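Local atomic coordinates of LAIR1 ecotodomain from MGD21 antibody (Homo sapiens, PDB entry 7JZK), a protein that binds the V2 domain of a Plasmodium RIFIN, as the LAIR1 immunoglobulin domain that was inserted into a malaria antibody. Residues Thr34-Glu38 against Ser59-Phe63; Pro6-Glu11 against Val22-Arg27; Asn72-Cys78 against Gln89-Leu95. All blocks are in the same frame, centred on the assembly; numbering follows the deposited sequence.

Contact 1: Thr34-Glu38 against Ser59-Phe63; sequences TFRLE and SEARF
The two strands face each other across the core of the immunoglobulin β-sandwich, where L37 and F35 of one sheet meet F63 and A61 of the other. Strand 34-38 is the C strand and strand 59-63 belongs to the E strand. Their axes come within 8.1 Å at 42°, too far apart for backbone pairing, so the layers are joined through side chains. The L37-F63 pair is a CH-π contact. L37 CB sits over the centre of the F63 ring, 3.6 Å from the centroid and only 2° off the ring normal. The two side chains run past each other in opposite directions. With CG of L37 anti to its backbone nitrogen (chi1 171°), the CD2 methyl swings back along F63 and stops 3.5 Å from F63 CB. L37 thus covers one face of the F63 ring, and the far end of the ring reaches the same strand. Its CZ atom points at the backbone: F35 O lies at the ring edge, in plane, 3.8 Å from F63 CZ. CB of F35 also touches that CZ. The charged residues next to this core turn elsewhere. R36 points away from strand 59-63 and pairs with D47, while R62 reaches E11. On the binding side, A78 and F79 of the Rifin chain pack against L37 and F63, so the end of this core lies close to the interface. Farther along, the F35 ring meets A61 obliquely, with F35 CD1 3.4 Å from A61 CB. S59 O lies at the edge of the same ring, 4.2 Å from F35 CE1.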
# COMPACT_ATOMS: atom_id res chain seq x y z
N THR A 34 -3.02 6.57 14.40
CA THR A 34 -3.31 5.58 13.38
C THR A 34 -2.96 4.19 13.90
O THR A 34 -1.90 3.99 14.51
CB THR A 34 -2.50 5.84 12.11
OG1 THR A 34 -2.54 7.23 11.78
CG2 THR A 34 -3.12 5.12 10.98
N PHE A 35 -3.84 3.24 13.63
CA PHE A 35 -3.55 1.82 13.80
C PHE A 35 -3.27 1.22 12.42
O PHE A 35 -4.02 1.47 11.48
CB PHE A 35 -4.73 1.10 14.42
CG PHE A 35 -4.53 0.75 15.84
CD1 PHE A 35 -5.28 1.37 16.82
CD2 PHE A 35 -3.56 -0.15 16.20
CE1 PHE A 35 -5.08 1.06 18.15
CE2 PHE A 35 -3.35 -0.47 17.51
CZ PHE A 35 -4.12 0.13 18.50
N ARG A 36 -2.22 0.41 12.32
CA ARG A 36 -1.89 -0.31 11.09
C ARG A 36 -1.88 -1.81 11.38
O ARG A 36 -1.13 -2.26 12.27
CB ARG A 36 -0.53 0.12 10.54
CG ARG A 36 0.13 -0.81 9.55
CD ARG A 36 1.33 -0.13 8.90
NE ARG A 36 0.98 1.15 8.28
CZ ARG A 36 1.86 1.94 7.66
NH1 ARG A 36 3.14 1.60 7.57
NH2 ARG A 36 1.45 3.09 7.11
N LEU A 37 -2.66 -2.55 10.61
CA LEU A 37 -2.76 -4.00 10.71
C LEU A 37 -1.90 -4.60 9.61
O LEU A 37 -2.14 -4.33 8.43
CB LEU A 37 -4.20 -4.46 10.59
CG LEU A 37 -4.41 -5.96 10.46
CD1 LEU A 37 -4.23 -6.64 11.82
CD2 LEU A 37 -5.83 -6.15 9.96
N GLU A 38 -0.88 -5.32 10.03
CA GLU A 38 0.10 -5.86 9.08
C GLU A 38 -0.09 -7.36 8.92
O GLU A 38 -0.57 -7.99 9.84
CB GLU A 38 1.51 -5.59 9.59
CG GLU A 38 2.02 -4.18 9.42
CD GLU A 38 3.46 -4.08 9.88
OE1 GLU A 38 3.99 -2.97 9.94
OE2 GLU A 38 4.04 -5.11 10.19
N SER A 59 -7.36 2.51 23.96
CA SER A 59 -8.08 2.77 22.72
C SER A 59 -7.90 1.60 21.78
O SER A 59 -6.92 0.85 21.87
CB SER A 59 -7.64 4.07 22.00
OG SER A 59 -6.31 4.01 21.53
N GLU A 60 -8.84 1.46 20.86
CA GLU A 60 -8.82 0.31 20.00
C GLU A 60 -9.24 0.70 18.60
O GLU A 60 -9.79 1.78 18.36
CB GLU A 60 -9.74 -0.80 20.53
CG GLU A 60 -11.20 -0.54 20.23
CD GLU A 60 -12.09 -1.72 20.59
OE1 GLU A 60 -13.20 -1.84 20.02
OE2 GLU A 60 -11.67 -2.54 21.45
N ALA A 61 -8.95 -0.20 17.67
CA ALA A 61 -9.34 -0.08 16.28
C ALA A 61 -9.68 -1.48 15.80
O ALA A 61 -9.05 -2.46 16.22
CB ALA A 61 -8.25 0.53 15.42
N ARG A 62 -10.68 -1.56 14.92
CA ARG A 62 -11.20 -2.84 14.48
C ARG A 62 -11.04 -2.97 12.97
O ARG A 62 -11.37 -2.04 12.23
CB ARG A 62 -12.67 -2.93 14.88
CG ARG A 62 -12.84 -2.79 16.37
CD ARG A 62 -14.20 -3.23 16.86
NE ARG A 62 -13.98 -4.31 17.80
CZ ARG A 62 -14.81 -4.67 18.76
NH1 ARG A 62 -15.96 -4.02 18.94
NH2 ARG A 62 -14.48 -5.68 19.56
N PHE A 63 -10.55 -4.13 12.52
CA PHE A 63 -10.42 -4.45 11.10
C PHE A 63 -11.22 -5.72 10.88
O PHE A 63 -10.87 -6.77 11.42
CB PHE A 63 -8.96 -4.67 10.69
CG PHE A 63 -8.03 -3.54 11.09
CD1 PHE A 63 -7.53 -3.45 12.38
CD2 PHE A 63 -7.64 -2.59 10.16
CE1 PHE A 63 -6.69 -2.43 12.74
CE2 PHE A 63 -6.79 -1.56 10.53
CZ PHE A 63 -6.32 -1.49 11.82

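Contact 2: Pro6-Glu11 against Val22-Arg27; sequences PSISAE and VTFVCR
R27 reaches across to S9 on the outer face of an antiparallel pair formed by strands 7-11 and 22-27. R27 NH2 donates to S9 OG at 3.1 Å, with an N-H...O angle of 143° and the oxygen tilted out of the guanidinium plane. R27 NH1 adds a weak bond to the same hydroxyl. S9 OG in turn gives a weak bond to V25 O. The R27 chain bends at chi3, which lays the guanidinium over V25 CG1. E11 approaches V25 from the other end. Its CG lies anti to the carbonyl carbon (chi1 -44°) and the chain is extended beyond, which brings E11 OE1 within 3.3 Å of V25 CG2. The carboxylate is held by a salt bridge to R62. On the inner face, I8 and F24 lie side by side and point the same way. CG1 of I8 is anti to the backbone nitrogen (chi1 169°), and the bend at chi2 turns CD1 to F24 CB at 3.6 Å. The same methyl lies 4.0 Å from C26 SG. A10 CB makes a looser contact with F24 CD2. Six backbone bonds join S7 to R27, S9 to V25 and E11 to T23. S7 N and R27 O, for example, are 2.9 Å apart. C26 is bonded to C78 of the other sheet. This is the A-B strand pair of an immunoglobulin domain, with the B-strand cysteine of the intersheet disulfide.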
# COMPACT_ATOMS: atom_id res chain seq x y z
N PRO A 6 1.32 -2.59 21.54
CA PRO A 6 -0.09 -2.84 21.27
C PRO A 6 -0.34 -4.34 21.31
O PRO A 6 0.59 -5.14 21.24
CB PRO A 6 -0.30 -2.28 19.86
CG PRO A 6 1.05 -2.30 19.22
CD PRO A 6 2.09 -2.28 20.31
N SER A 7 -1.62 -4.70 21.40
CA SER A 7 -2.00 -6.11 21.40
C SER A 7 -3.03 -6.33 20.30
O SER A 7 -3.76 -5.41 19.90
CB SER A 7 -2.58 -6.57 22.75
OG SER A 7 -3.96 -6.25 22.87
N ILE A 8 -3.09 -7.56 19.81
CA ILE A 8 -3.99 -7.95 18.73
C ILE A 8 -4.82 -9.11 19.24
O ILE A 8 -4.28 -10.02 19.88
CB ILE A 8 -3.20 -8.34 17.45
CG1 ILE A 8 -4.07 -9.02 16.39
CG2 ILE A 8 -2.00 -9.22 17.75
CD1 ILE A 8 -5.00 -8.12 15.67
N SER A 9 -6.12 -9.08 18.95
CA SER A 9 -7.02 -10.19 19.26
C SER A 9 -7.96 -10.39 18.08
O SER A 9 -8.11 -9.50 17.25
CB SER A 9 -7.81 -9.95 20.56
OG SER A 9 -8.13 -8.58 20.75
N ALA A 10 -8.58 -11.57 18.01
CA ALA A 10 -9.53 -11.89 16.95
C ALA A 10 -10.84 -12.37 17.55
O ALA A 10 -10.85 -13.18 18.48
CB ALA A 10 -8.98 -12.98 16.02
N GLU A 11 -11.95 -11.87 16.99
CA GLU A 11 -13.29 -12.21 17.44
C GLU A 11 -14.10 -12.70 16.25
O GLU A 11 -14.16 -12.01 15.22
CB GLU A 11 -13.96 -10.98 18.07
CG GLU A 11 -13.03 -10.20 19.00
CD GLU A 11 -13.65 -8.90 19.48
OE1 GLU A 11 -13.06 -8.25 20.38
OE2 GLU A 11 -14.72 -8.52 18.95
N VAL A 22 -14.64 -12.45 10.61
CA VAL A 22 -13.65 -12.34 11.68
C VAL A 22 -13.30 -10.87 11.86
O VAL A 22 -13.38 -10.09 10.91
CB VAL A 22 -12.39 -13.19 11.39
CG1 VAL A 22 -11.55 -12.57 10.29
CG2 VAL A 22 -11.53 -13.33 12.65
N THR A 23 -12.98 -10.48 13.09
CA THR A 23 -12.56 -9.11 13.36
C THR A 23 -11.28 -9.08 14.19
O THR A 23 -11.23 -9.66 15.28
CB THR A 23 -13.65 -8.31 14.08
OG1 THR A 23 -14.91 -8.56 13.45
CG2 THR A 23 -13.34 -6.82 14.00
N PHE A 24 -10.26 -8.38 13.69
CA PHE A 24 -9.03 -8.16 14.42
C PHE A 24 -9.18 -6.86 15.19
O PHE A 24 -9.47 -5.82 14.60
CB PHE A 24 -7.83 -8.08 13.47
CG PHE A 24 -7.59 -9.34 12.71
CD1 PHE A 24 -8.08 -9.49 11.43
CD2 PHE A 24 -6.92 -10.39 13.30
CE1 PHE A 24 -7.89 -10.66 10.74
CE2 PHE A 24 -6.71 -11.56 12.61
CZ PHE A 24 -7.20 -11.70 11.32
N VAL A 25 -8.94 -6.93 16.49
CA VAL A 25 -9.04 -5.79 17.41
C VAL A 25 -7.63 -5.45 17.88
O VAL A 25 -6.94 -6.29 18.47
CB VAL A 25 -9.95 -6.10 18.61
CG1 VAL A 25 -10.16 -4.84 19.46
CG2 VAL A 25 -11.29 -6.67 18.14
N CYS A 26 -7.20 -4.24 17.56
CA CYS A 26 -5.90 -3.71 17.93
C CYS A 26 -6.08 -2.74 19.08
O CYS A 26 -6.90 -1.81 18.99
CB CYS A 26 -5.26 -3.01 16.74
SG CYS A 26 -4.83 -4.10 15.41
N ARG A 27 -5.35 -2.96 20.17
CA ARG A 27 -5.47 -2.12 21.35
C ARG A 27 -4.13 -1.50 21.70
O ARG A 27 -3.09 -2.17 21.67
CB ARG A 27 -6.02 -2.89 22.54
CG ARG A 27 -7.53 -3.04 22.44
CD ARG A 27 -8.11 -3.59 23.71
NE ARG A 27 -9.13 -4.61 23.47
CZ ARG A 27 -8.91 -5.84 23.01
NH1 ARG A 27 -9.93 -6.67 22.84
NH2 ARG A 27 -7.68 -6.24 22.70

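Contact 3: Asn72-Cys78 against Gln89-Leu95; sequences NAGLFRC and QSDYLEL
R77 lies between Y92 and Q89, with a different partner on each face of its guanidinium. Y92 OH lies over the centre of one face, 3.2 Å from R77 CZ, at an angle too poor for a hydrogen bond; the ring and guanidinium planes are nearly parallel, 11° apart. Q89 CG covers the opposite face, 3.4 Å from R77 CZ, and the Q89 amide is stacked 23° from the guanidinium plane. R77 CG stands between the backbone nitrogen and the carbonyl carbon (chi1 82°), and the chain is extended from there to NE. CD thus passes over the Y92 ring, 3.7 Å from its centroid. L75 CD2 lies over the other face of that ring, and L75 CB is 3.6 Å from Y92 CD2. A salt bridge to E38 holds R77 NE. The two strands form the F-G hairpin of the immunoglobulin fold, with paired backbone bonds between G74 and L95 and between F76 and L93. Near the turn the ladder changes. S90 N donates to C78 O at 2.9 Å, but C78 N is answered by the hydroxyl S90 OG at 3.2 Å. That hydroxyl is itself fixed by donating to D91 O. Inside, F76 CE1 meets L95 CB at 3.9 Å. Just before strand 74-78, N72 ND2 donates to F79 O of the Rifin chain. Toward the turn, D91 salt-bridges R5.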
# COMPACT_ATOMS: atom_id res chain seq x y z
N ASN A 72 -7.00 -15.42 3.30
CA ASN A 72 -6.93 -14.61 4.50
C ASN A 72 -6.17 -15.29 5.62
O ASN A 72 -5.73 -14.60 6.55
CB ASN A 72 -8.34 -14.28 5.00
CG ASN A 72 -9.09 -13.38 4.07
OD1 ASN A 72 -10.19 -13.72 3.63
ND2 ASN A 72 -8.52 -12.22 3.77
N ALA A 73 -6.00 -16.62 5.55
CA ALA A 73 -5.32 -17.37 6.60
C ALA A 73 -3.87 -16.90 6.75
O ALA A 73 -3.21 -16.51 5.78
CB ALA A 73 -5.35 -18.87 6.27
N GLY A 74 -3.36 -16.93 8.00
CA GLY A 74 -1.97 -16.56 8.16
C GLY A 74 -1.78 -15.61 9.32
O GLY A 74 -2.63 -15.49 10.21
N LEU A 75 -0.67 -14.88 9.32
CA LEU A 75 -0.30 -14.00 10.41
C LEU A 75 -0.75 -12.54 10.24
O LEU A 75 -0.74 -12.01 9.13
CB LEU A 75 1.21 -14.07 10.60
CG LEU A 75 1.82 -15.26 11.38
CD1 LEU A 75 1.26 -16.61 11.04
CD2 LEU A 75 3.32 -15.26 11.26
N PHE A 76 -1.15 -11.92 11.36
CA PHE A 76 -1.57 -10.52 11.47
C PHE A 76 -0.97 -9.93 12.74
O PHE A 76 -0.77 -10.64 13.72
CB PHE A 76 -3.11 -10.35 11.54
CG PHE A 76 -3.85 -10.85 10.32
CD1 PHE A 76 -4.17 -12.20 10.18
CD2 PHE A 76 -4.24 -9.96 9.30
CE1 PHE A 76 -4.86 -12.65 9.06
CE2 PHE A 76 -4.93 -10.41 8.19
CZ PHE A 76 -5.24 -11.76 8.06
N ARG A 77 -0.68 -8.62 12.73
CA ARG A 77 -0.18 -7.98 13.95
C ARG A 77 -0.48 -6.48 13.88
O ARG A 77 -0.78 -5.94 12.82
CB ARG A 77 1.31 -8.22 14.15
CG ARG A 77 2.21 -7.30 13.35
CD ARG A 77 3.64 -7.69 13.55
NE ARG A 77 4.54 -6.95 12.68
CZ ARG A 77 5.87 -7.06 12.74
NH1 ARG A 77 6.43 -7.87 13.63
NH2 ARG A 77 6.64 -6.35 11.92
N CYS A 78 -0.42 -5.82 15.03
CA CYS A 78 -0.78 -4.41 15.09
C CYS A 78 0.44 -3.55 15.35
O CYS A 78 1.45 -3.99 15.93
CB CYS A 78 -1.82 -4.12 16.18
SG CYS A 78 -3.29 -5.20 16.16
N GLN A 89 5.97 -3.33 17.22
CA GLN A 89 4.86 -4.16 16.76
C GLN A 89 4.40 -5.09 17.87
O GLN A 89 5.16 -5.45 18.76
CB GLN A 89 5.27 -4.97 15.52
CG GLN A 89 5.87 -4.15 14.41
CD GLN A 89 7.36 -4.03 14.59
OE1 GLN A 89 7.89 -4.37 15.65
NE2 GLN A 89 8.06 -3.59 13.55
N SER A 90 3.13 -5.47 17.81
CA SER A 90 2.61 -6.53 18.64
C SER A 90 3.10 -7.90 18.16
O SER A 90 3.71 -8.05 17.09
CB SER A 90 1.09 -6.54 18.59
OG SER A 90 0.66 -7.42 17.57
N ASP A 91 2.85 -8.91 18.96
CA ASP A 91 3.11 -10.28 18.55
C ASP A 91 2.18 -10.67 17.41
O ASP A 91 1.08 -10.12 17.28
CB ASP A 91 2.93 -11.23 19.72
CG ASP A 91 4.23 -11.47 20.47
OD1 ASP A 91 5.13 -10.60 20.37
OD2 ASP A 91 4.36 -12.50 21.18
N TYR A 92 2.63 -11.60 16.56
CA TYR A 92 1.80 -12.11 15.47
C TYR A 92 0.71 -13.02 16.02
O TYR A 92 0.89 -13.74 16.99
CB TYR A 92 2.63 -12.91 14.45
CG TYR A 92 3.40 -12.06 13.46
CD1 TYR A 92 4.76 -11.90 13.59
CD2 TYR A 92 2.76 -11.39 12.44
CE1 TYR A 92 5.49 -11.10 12.72
CE2 TYR A 92 3.48 -10.58 11.55
CZ TYR A 92 4.85 -10.44 11.70
OH TYR A 92 5.60 -9.65 10.87
N LEU A 93 -0.41 -13.01 15.31
CA LEU A 93 -1.60 -13.80 15.59
C LEU A 93 -1.88 -14.62 14.34
O LEU A 93 -1.91 -14.06 13.23
CB LEU A 93 -2.78 -12.87 15.86
CG LEU A 93 -4.08 -13.37 16.48
CD1 LEU A 93 -3.87 -13.59 17.95
CD2 LEU A 93 -5.20 -12.38 16.22
N GLU A 94 -2.06 -15.94 14.48
CA GLU A 94 -2.34 -16.81 13.34
C GLU A 94 -3.84 -17.00 13.18
O GLU A 94 -4.51 -17.48 14.10
CB GLU A 94 -1.68 -18.18 13.47
CG GLU A 94 -1.78 -19.04 12.19
CD GLU A 94 -1.19 -20.42 12.37
OE1 GLU A 94 -0.50 -20.91 11.47
OE2 GLU A 94 -1.41 -21.03 13.44
N LEU A 95 -4.36 -16.68 12.01
CA LEU A 95 -5.74 -16.91 11.66
C LEU A 95 -5.82 -18.23 10.90
O LEU A 95 -5.12 -18.41 9.89
CB LEU A 95 -6.30 -15.78 10.80
CG LEU A 95 -7.61 -16.12 10.08
CD1 LEU A 95 -8.73 -16.23 11.09
CD2 LEU A 95 -7.95 -15.09 9.02
O HOH W 1 6.07 -8.64 15.99

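In the fold
Contact 1 is the buried one. It joins the two sheets mainly by apolar and CH-π packing, with no hydrogen bonds between its segments, whereas contacts 2 and 3 are antiparallel strand pairs, each within one sheet and partly exposed. Contact 2 shares its sheet with strand 58-65 of contact 1: F24 and C26 are backbone hydrogen-bonded to F63 and A61. Contact 3 shares the other sheet through strand 34-38, and the E38-R77 salt bridge ties R77 to that strand. The C26-C78 disulfide links contacts 2 and 3 across the sandwich. Their outward faces differ: contact 2 uses an arginine-serine hydrogen bond, contact 3 a stacked arginine. Contacts 1 and 3 touch the Rifin chain; contact 2 does not.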